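Long-range contacts in periplasmic beta-glucosidase (PDB 6R5T), which probably hydrolyses terminal, non-reducing beta-D-glucosyl residues in the periplasm, releasing beta-D-glucose: residues Glu35-Ala43 and Arg59-His67; Asn51-Arg59 and Ala114-Ser122. The protein carries 1 engineered substitution. All blocks are in the same frame, centred on the assembly; numbering follows the deposited sequence.

Contact 1 of 2, residues Glu35-Ala43 and Arg59-His67; sequences EALMADIRA and RAMQDQVRH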
loop_
_atom_site.group_PDB
_atom_site.type_symbol
_atom_site.label_atom_id
_atom_site.label_comp_id
_atom_site.label_asym_id
_atom_site.label_seq_id
_atom_site.Cartn_x
_atom_site.Cartn_y
_atom_site.Cartn_z
ATOM N N GLU A 35 43.575 12.228 7.769
ATOM C CA GLU A 35 44.517 13.277 8.258
ATOM C C GLU A 35 43.755 14.610 8.314
ATOM O O GLU A 35 43.975 15.360 9.261
ATOM C CB GLU A 35 45.777 13.449 7.401
ATOM C CG GLU A 35 46.628 12.204 7.147
ATOM C CD GLU A 35 46.633 11.070 8.166
ATOM O OE1 GLU A 35 46.847 11.349 9.369
ATOM O OE2 GLU A 35 46.434 9.890 7.745
ATOM N N ALA A 36 42.913 14.910 7.325
ATOM C CA ALA A 36 42.104 16.154 7.287
ATOM C C ALA A 36 41.158 16.152 8.486
ATOM O O ALA A 36 41.010 17.181 9.153
ATOM C CB ALA A 36 41.335 16.279 5.987
ATOM N N LEU A 37 40.575 15.008 8.805
ATOM C CA LEU A 37 39.659 14.915 9.952
ATOM C C LEU A 37 40.423 15.181 11.258
ATOM O O LEU A 37 39.938 15.933 12.125
ATOM C CB LEU A 37 39.017 13.531 9.923
ATOM C CG LEU A 37 37.741 13.395 10.729
ATOM C CD1 LEU A 37 36.934 12.166 10.283
ATOM C CD2 LEU A 37 38.078 13.318 12.197
ATOM N N MET A 38 41.596 14.599 11.413
ATOM C CA MET A 38 42.424 14.806 12.617
ATOM C C MET A 38 42.757 16.299 12.754
ATOM O O MET A 38 42.675 16.823 13.870
ATOM C CB MET A 38 43.744 14.041 12.510
ATOM C CG MET A 38 43.626 12.612 12.099
ATOM S SD MET A 38 43.822 11.553 13.506
ATOM C CE MET A 38 42.269 12.002 14.247
ATOM N N ALA A 39 43.066 16.993 11.672
ATOM C CA ALA A 39 43.392 18.442 11.721
ATOM C C ALA A 39 42.138 19.201 12.146
ATOM O O ALA A 39 42.229 20.127 12.944
ATOM C CB ALA A 39 43.889 18.937 10.390
ATOM N N ASP A 40 40.974 18.770 11.667
ATOM C CA ASP A 40 39.715 19.454 12.035
ATOM C C ASP A 40 39.425 19.229 13.506
ATOM O O ASP A 40 38.926 20.168 14.158
ATOM C CB ASP A 40 38.545 19.017 11.153
ATOM C CG ASP A 40 38.490 19.714 9.807
ATOM O OD1 ASP A 40 39.365 20.561 9.525
ATOM O OD2 ASP A 40 37.567 19.392 9.033
ATOM N N ILE A 41 39.686 18.051 14.050
ATOM C CA ILE A 41 39.483 17.810 15.502
ATOM C C ILE A 41 40.399 18.762 16.290
ATOM O O ILE A 41 39.924 19.380 17.252
ATOM C CB ILE A 41 39.732 16.354 15.882
ATOM C CG1 ILE A 41 38.742 15.409 15.183
ATOM C CG2 ILE A 41 39.751 16.213 17.390
ATOM C CD1 ILE A 41 39.201 13.960 15.237
ATOM N N ARG A 42 41.652 18.907 15.865
ATOM C CA ARG A 42 42.621 19.755 16.606
ATOM C C ARG A 42 42.115 21.193 16.587
ATOM O O ARG A 42 42.419 21.915 17.528
ATOM C CB ARG A 42 44.020 19.649 15.991
ATOM C CG ARG A 42 44.709 18.300 16.188
ATOM C CD ARG A 42 46.204 18.341 15.792
ATOM N NE ARG A 42 46.424 18.519 14.363
ATOM C CZ ARG A 42 46.529 17.518 13.480
ATOM N NH1 ARG A 42 46.393 16.260 13.856
ATOM N NH2 ARG A 42 46.720 17.782 12.202
ATOM N N ALA A 43 41.384 21.601 15.544
ATOM C CA ALA A 43 40.870 22.968 15.330
ATOM C C ALA A 43 39.536 23.201 16.057
ATOM O O ALA A 43 39.008 24.289 15.953
ATOM C CB ALA A 43 40.737 23.187 13.852
ATOM N N ARG A 59 41.041 6.181 20.663
ATOM C CA ARG A 59 42.003 6.945 21.506
ATOM C C ARG A 59 42.718 7.978 20.632
ATOM O O ARG A 59 42.957 9.127 21.118
ATOM C CB ARG A 59 43.027 5.980 22.121
ATOM C CG ARG A 59 42.611 5.235 23.364
ATOM C CD ARG A 59 43.841 4.617 24.042
ATOM N NE ARG A 59 44.500 5.695 24.783
ATOM C CZ ARG A 59 44.247 6.044 26.032
ATOM N NH1 ARG A 59 43.428 5.349 26.800
ATOM N NH2 ARG A 59 44.897 7.063 26.546
ATOM N N ALA A 60 43.172 7.611 19.429
ATOM C CA ALA A 60 43.938 8.501 18.522
ATOM C C ALA A 60 43.110 9.751 18.181
ATOM O O ALA A 60 43.638 10.887 18.187
ATOM C CB ALA A 60 44.360 7.749 17.283
ATOM N N MET A 61 41.804 9.585 17.969
ATOM C CA MET A 61 40.939 10.762 17.735
ATOM C C MET A 61 40.811 11.608 18.998
ATOM O O MET A 61 40.888 12.871 18.911
ATOM C CB MET A 61 39.538 10.318 17.365
ATOM C CG MET A 61 39.551 9.350 16.259
ATOM S SD MET A 61 39.739 10.278 14.818
ATOM C CE MET A 61 38.617 9.292 13.823
ATOM N N GLN A 62 40.516 10.976 20.126
ATOM C CA GLN A 62 40.318 11.717 21.406
ATOM C C GLN A 62 41.625 12.467 21.747
ATOM O O GLN A 62 41.566 13.593 22.306
ATOM C CB GLN A 62 39.899 10.743 22.490
ATOM C CG GLN A 62 39.142 11.349 23.650
ATOM C CD GLN A 62 37.764 11.900 23.292
ATOM O OE1 GLN A 62 37.685 12.995 22.778
ATOM N NE2 GLN A 62 36.680 11.196 23.630
ATOM N N ASP A 63 42.769 11.881 21.383
ATOM C CA ASP A 63 44.080 12.522 21.628
ATOM C C ASP A 63 44.176 13.860 20.893
ATOM O O ASP A 63 44.882 14.739 21.398
ATOM C CB ASP A 63 45.246 11.629 21.238
ATOM C CG ASP A 63 45.511 10.469 22.179
ATOM O OD1 ASP A 63 44.993 10.414 23.314
ATOM O OD2 ASP A 63 46.229 9.591 21.752
ATOM N N GLN A 64 43.551 14.008 19.731
ATOM C CA GLN A 64 43.660 15.233 18.916
ATOM C C GLN A 64 42.958 16.380 19.627
ATOM O O GLN A 64 43.297 17.544 19.351
ATOM C CB GLN A 64 43.097 15.045 17.519
ATOM C CG GLN A 64 43.748 13.890 16.778
ATOM C CD GLN A 64 45.251 13.958 16.874
ATOM O OE1 GLN A 64 45.847 14.957 16.461
ATOM N NE2 GLN A 64 45.857 12.929 17.464
ATOM N N VAL A 65 41.967 16.082 20.469
ATOM C CA VAL A 65 41.185 17.125 21.191
ATOM C C VAL A 65 42.107 17.971 22.075
ATOM O O VAL A 65 41.826 19.158 22.230
ATOM C CB VAL A 65 40.070 16.460 22.006
ATOM C CG1 VAL A 65 39.463 17.383 23.007
ATOM C CG2 VAL A 65 39.007 15.905 21.074
ATOM N N ARG A 66 43.119 17.345 22.662
ATOM C CA ARG A 66 44.073 18.037 23.573
ATOM C C ARG A 66 44.687 19.237 22.849
ATOM O O ARG A 66 45.240 20.125 23.551
ATOM C CB ARG A 66 45.190 17.091 24.019
ATOM C CG ARG A 66 44.753 15.860 24.809
ATOM C CD ARG A 66 45.821 15.425 25.821
ATOM N NE ARG A 66 46.379 14.069 25.794
ATOM C CZ ARG A 66 47.403 13.675 25.031
ATOM N NH1 ARG A 66 47.936 14.504 24.144
ATOM N NH2 ARG A 66 47.864 12.436 25.129
ATOM N N HIS A 67 44.684 19.290 21.508
ATOM C CA HIS A 67 45.340 20.381 20.744
ATOM C C HIS A 67 44.379 21.537 20.457
ATOM O O HIS A 67 44.823 22.550 19.939
ATOM C CB HIS A 67 45.962 19.884 19.438
ATOM C CG HIS A 67 47.039 18.886 19.647
ATOM N ND1 HIS A 67 48.278 19.216 20.196
ATOM C CD2 HIS A 67 47.065 17.556 19.413
ATOM C CE1 HIS A 67 49.017 18.126 20.263
ATOM N NE2 HIS A 67 48.301 17.094 19.784
#
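Gln-64 lays its aliphatic part across helix 35-42, with CB 3.5 Å from CG2 of Ile-41 and CG against the sulfur and methyl of Met-38. Its chain turns sharply at the second torsion (chi2 -48°), which folds the amide back along its own helix. NE2 can then give a hydrogen bond of 3.1 Å to Ala-60 O, one turn earlier. The other end of the amide meets Arg-42, whose NH1 donates to Gln-64 OE1 over 3.0 Å. The oxygen lies in the guanidinium plane, while the donor stands above the plane of the amide carbonyl and not on a lone pair; the two flat groups are almost perpendicular. Bonded at both ends, the amide has its rotation fixed and its oxygen and nitrogen told apart.

The Arg-42 guanidinium also rests one face over its own helix, near Met-38 O and Ala-39 CA. Lower down the side chain, Arg-42 CD packs 3.8 Å from CD2 of His-67, meeting the imidazole obliquely. The backbones draw together here: the CA atoms of Arg-42 and His-67 are 5.0 Å apart.

Behind these polar groups the contact is apolar. The two branches of Ile-41 divide the work, CG2 going to Val-65 CG2 and CD1 lying 3.7 Å from SD of Met-61. The Met-38 and Met-61 side chains cross at about a right angle; the very short methyl-to-sulfur approach between them is doubtful.

The short helical segments run in broadly the same direction, 39° apart, with axes 8.4 Å from each other at closest. Each sends one side chain, Leu-37 and Met-61, to Ile-49 of intervening strand 48-50; helices 34-42 and 55-65 are thus neighbours on the TIM-barrel domain's outer layer.

Contact 2 of 2, residues Asn51-Arg59 and Ala114-Ser122; sequences NTVTRPDIR and ASADGLDMS. With GAL (beta-D-galactopyranose), chain C.
As the chain leaves helix 100-116, Asp-117 packs its CB 3.4 Å from Val-53 O. With CG placed beside its own backbone N (chi1 -70°), the carboxylate reaches two waters. Water 1 joins OD2 to Val-53 O, donating to both. Water 2 donates to OD1 and accepts from Arg-55 N over 2.9 Å. That N-H therefore goes to water, since Asp-117 O, though 3.1 Å from Arg-55 N, is at a poor angle for a hydrogen bond. A third water links Arg-55 NE, from within the guanidinium plane, to O of the preceding Ala-116. The stronger partners of the Asp-117 carboxylate lie beyond the two segments: Arg-349 at OD1, Arg-85 and His-84 at OD2. Its negative charge is thus probably well compensated in a buried setting.

Gly-118 follows with positive phi (101°) in a Schellman motif that ends the helix, made by Leu-119 N to Ala-114 O and Gly-118 N to Ser-115 O. Asp-117 N also reaches Ala-114 O, from the face opposite to Leu-119 N. Ile-58 CD1 presses on this turn, 3.5 Å from Gly-118 C and equally near Asp-117 O. Leu-119 then swings its branches back to the first segment. CD2 lies 3.5 Å from Thr-52 O and also touches the Ile-58 methyl, while CD1 approaches Val-53 CB more loosely.

From Asp-120 onward the chain enters strand 121-122, between strands 75-78 and 172-178. Asn-51 donates from ND2 to O3 of the bound galactose over 2.9 Å, and the same sugar is also hydrogen-bonded to Glu-486. A Schellman-ended helix leading into a barrel strand here packs against the loop that follows strand 48-50 and carries Asn-51 to the sugar pocket, within the TIM-barrel domain of glycoside hydrolase family 3.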
loop_
_atom_site.group_PDB
_atom_site.type_symbol
_atom_site.label_atom_id
_atom_site.label_comp_id
_atom_site.label_asym_id
_atom_site.label_seq_id
_atom_site.Cartn_x
_atom_site.Cartn_y
_atom_site.Cartn_z
ATOM N N ASN A 51 31.579 5.342 13.037
ATOM C CA ASN A 51 32.222 4.255 12.251
ATOM C C ASN A 51 33.712 4.110 12.566
ATOM O O ASN A 51 34.352 3.339 11.844
ATOM C CB ASN A 51 31.991 4.454 10.754
ATOM C CG ASN A 51 30.605 4.053 10.278
ATOM O OD1 ASN A 51 29.829 3.491 11.036
ATOM N ND2 ASN A 51 30.275 4.413 9.047
ATOM N N THR A 52 34.235 4.712 13.643
ATOM C CA THR A 52 35.585 4.376 14.181
ATOM C C THR A 52 35.364 3.553 15.444
ATOM O O THR A 52 34.695 4.052 16.346
ATOM C CB THR A 52 36.396 5.659 14.447
ATOM O OG1 THR A 52 36.657 6.243 13.176
ATOM C CG2 THR A 52 37.648 5.406 15.231
ATOM N N VAL A 53 35.852 2.305 15.511
ATOM C CA VAL A 53 35.240 1.326 16.453
ATOM C C VAL A 53 36.249 0.487 17.245
ATOM O O VAL A 53 35.841 -0.550 17.781
ATOM C CB VAL A 53 34.290 0.382 15.691
ATOM C CG1 VAL A 53 33.208 1.207 14.987
ATOM C CG2 VAL A 53 35.044 -0.487 14.718
ATOM N N THR A 54 37.513 0.867 17.267
ATOM C CA THR A 54 38.503 0.122 18.082
ATOM C C THR A 54 39.176 1.081 19.054
ATOM O O THR A 54 39.291 2.264 18.746
ATOM C CB THR A 54 39.546 -0.613 17.246
ATOM O OG1 THR A 54 40.453 0.354 16.730
ATOM C CG2 THR A 54 38.931 -1.399 16.106
ATOM N N ARG A 55 39.596 0.546 20.173
ATOM C CA ARG A 55 40.197 1.379 21.246
ATOM C C ARG A 55 41.362 2.205 20.695
ATOM O O ARG A 55 41.405 3.420 20.907
ATOM C CB ARG A 55 40.647 0.550 22.444
ATOM C CG ARG A 55 41.491 1.402 23.385
ATOM C CD ARG A 55 42.118 0.538 24.430
ATOM N NE ARG A 55 41.159 0.138 25.433
ATOM C CZ ARG A 55 41.483 -0.351 26.630
ATOM N NH1 ARG A 55 42.758 -0.482 26.998
ATOM N NH2 ARG A 55 40.526 -0.637 27.480
ATOM N N PRO A 56 42.364 1.622 19.999
ATOM C CA PRO A 56 43.468 2.447 19.508
ATOM C C PRO A 56 43.040 3.572 18.561
ATOM O O PRO A 56 43.611 4.660 18.585
ATOM C CB PRO A 56 44.460 1.485 18.839
ATOM C CG PRO A 56 43.858 0.095 18.974
ATOM C CD PRO A 56 42.598 0.175 19.823
ATOM N N ASP A 57 42.075 3.305 17.699
ATOM C CA ASP A 57 41.619 4.290 16.685
ATOM C C ASP A 57 40.809 5.396 17.358
ATOM O O ASP A 57 41.025 6.589 17.010
ATOM C CB ASP A 57 40.744 3.627 15.640
ATOM C CG ASP A 57 41.479 2.670 14.736
ATOM O OD1 ASP A 57 42.690 2.880 14.553
ATOM O OD2 ASP A 57 40.794 1.757 14.210
ATOM N N ILE A 58 39.982 5.014 18.311
ATOM C CA ILE A 58 39.179 6.010 19.073
ATOM C C ILE A 58 40.112 6.837 19.973
ATOM O O ILE A 58 39.945 8.080 20.047
ATOM C CB ILE A 58 38.048 5.336 19.856
ATOM C CG1 ILE A 58 37.018 4.732 18.885
ATOM C CG2 ILE A 58 37.412 6.349 20.801
ATOM C CD1 ILE A 58 35.906 3.945 19.574
ATOM N N ARG A 59 41.041 6.181 20.663
ATOM C CA ARG A 59 42.003 6.945 21.506
ATOM C C ARG A 59 42.718 7.978 20.632
ATOM O O ARG A 59 42.957 9.127 21.118
ATOM C CB ARG A 59 43.027 5.980 22.121
ATOM C CG ARG A 59 42.611 5.235 23.364
ATOM C CD ARG A 59 43.841 4.617 24.042
ATOM N NE ARG A 59 44.500 5.695 24.783
ATOM C CZ ARG A 59 44.247 6.044 26.032
ATOM N NH1 ARG A 59 43.428 5.349 26.800
ATOM N NH2 ARG A 59 44.897 7.063 26.546
ATOM N N ALA A 114 30.603 -2.860 22.917
ATOM C CA ALA A 114 30.865 -1.636 22.147
ATOM C C ALA A 114 31.656 -0.637 23.023
ATOM O O ALA A 114 32.658 -0.087 22.539
ATOM C CB ALA A 114 29.549 -1.071 21.644
ATOM N N SER A 115 31.224 -0.483 24.267
ATOM C CA SER A 115 31.896 0.424 25.247
ATOM C C SER A 115 33.288 -0.158 25.554
ATOM O O SER A 115 34.254 0.644 25.705
ATOM C CB SER A 115 31.041 0.626 26.471
ATOM O OG SER A 115 30.831 -0.607 27.192
ATOM N N ALA A 116 33.446 -1.482 25.523
ATOM C CA ALA A 116 34.773 -2.126 25.744
ATOM C C ALA A 116 35.736 -1.732 24.639
ATOM O O ALA A 116 36.971 -1.741 24.873
ATOM C CB ALA A 116 34.661 -3.644 25.822
ATOM N N ASP A 117 35.232 -1.366 23.459
ATOM C CA ASP A 117 36.052 -0.914 22.322
ATOM C C ASP A 117 36.125 0.619 22.267
ATOM O O ASP A 117 36.782 1.100 21.339
ATOM C CB ASP A 117 35.537 -1.481 20.999
ATOM C CG ASP A 117 35.767 -2.984 20.863
ATOM O OD1 ASP A 117 36.677 -3.535 21.582
ATOM O OD2 ASP A 117 35.104 -3.611 20.009
ATOM N N GLY A 118 35.492 1.328 23.220
ATOM C CA GLY A 118 35.601 2.795 23.283
ATOM C C GLY A 118 34.410 3.532 22.717
ATOM O O GLY A 118 34.378 4.779 22.779
ATOM N N LEU A 119 33.406 2.820 22.201
ATOM C CA LEU A 119 32.193 3.533 21.730
ATOM C C LEU A 119 31.319 4.067 22.859
ATOM O O LEU A 119 31.129 3.415 23.885
ATOM C CB LEU A 119 31.388 2.562 20.851
ATOM C CG LEU A 119 32.084 2.260 19.531
ATOM C CD1 LEU A 119 31.534 0.957 18.938
ATOM C CD2 LEU A 119 31.998 3.432 18.544
ATOM N N ASP A 120 30.687 5.231 22.629
ATOM C CA ASP A 120 29.814 5.902 23.596
ATOM C C ASP A 120 28.339 5.795 23.208
ATOM O O ASP A 120 27.505 6.104 24.040
ATOM C CB ASP A 120 30.095 7.400 23.647
ATOM C CG ASP A 120 31.541 7.773 23.892
ATOM O OD1 ASP A 120 32.049 7.367 24.976
ATOM O OD2 ASP A 120 32.181 8.325 22.975
ATOM N N MET A 121 28.039 5.480 21.944
ATOM C CA MET A 121 26.659 5.639 21.425
ATOM C C MET A 121 26.396 4.602 20.328
ATOM O O MET A 121 27.266 4.326 19.504
ATOM C CB MET A 121 26.442 7.042 20.879
ATOM C CG MET A 121 25.059 7.205 20.235
ATOM S SD MET A 121 24.851 8.823 19.426
ATOM C CE MET A 121 24.723 9.862 20.858
ATOM N N SER A 122 25.194 4.053 20.351
ATOM C CA SER A 122 24.693 3.273 19.206
ATOM C C SER A 122 23.513 3.990 18.565
ATOM O O SER A 122 22.622 4.460 19.269
ATOM C CB SER A 122 24.301 1.879 19.604
ATOM O OG SER A 122 23.874 1.165 18.423
HETATM C C1 GAL C . 24.958 5.237 6.740
HETATM C C2 GAL C . 25.968 4.533 7.668
HETATM C C3 GAL C . 27.133 4.036 6.806
HETATM C C4 GAL C . 26.563 3.089 5.723
HETATM C C5 GAL C . 25.477 3.846 4.932
HETATM C C6 GAL C . 24.770 2.937 3.935
HETATM O O2 GAL C . 26.417 5.451 8.652
HETATM O O3 GAL C . 28.034 3.309 7.666
HETATM O O4 GAL C . 25.990 1.982 6.457
HETATM O O5 GAL C . 24.400 4.333 5.807
HETATM O O6 GAL C . 23.718 3.685 3.276
HETATM O O HOH W 1 35.546 -3.150 17.325
HETATM O O HOH W 2 39.155 -2.269 20.727
HETATM O O HOH W 3 38.362 0.481 25.278
#

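Helix 55-65 is common to both contacts, and Arg-59 belongs to both. Contact 1 uses the later part of this helix and contact 2 its first turn and the loop before it; they meet where Met-61 CE packs on Thr-52 OG1. Contact 1 is a helix-helix pair, partly buried and farther from the centre of the chain, its apolar inside edged by a direct arginine-glutamine bond and a solvent-exposed histidine. Contact 2 lies deeper and joins loops and the first turn of helix 55-65 instead of two helix sides: no hydrogen bond crosses it directly, and waters and an aspartate link its polar groups. It also extends, through Asn-51, to the sugar pocket, whereas contact 1 stays away from it.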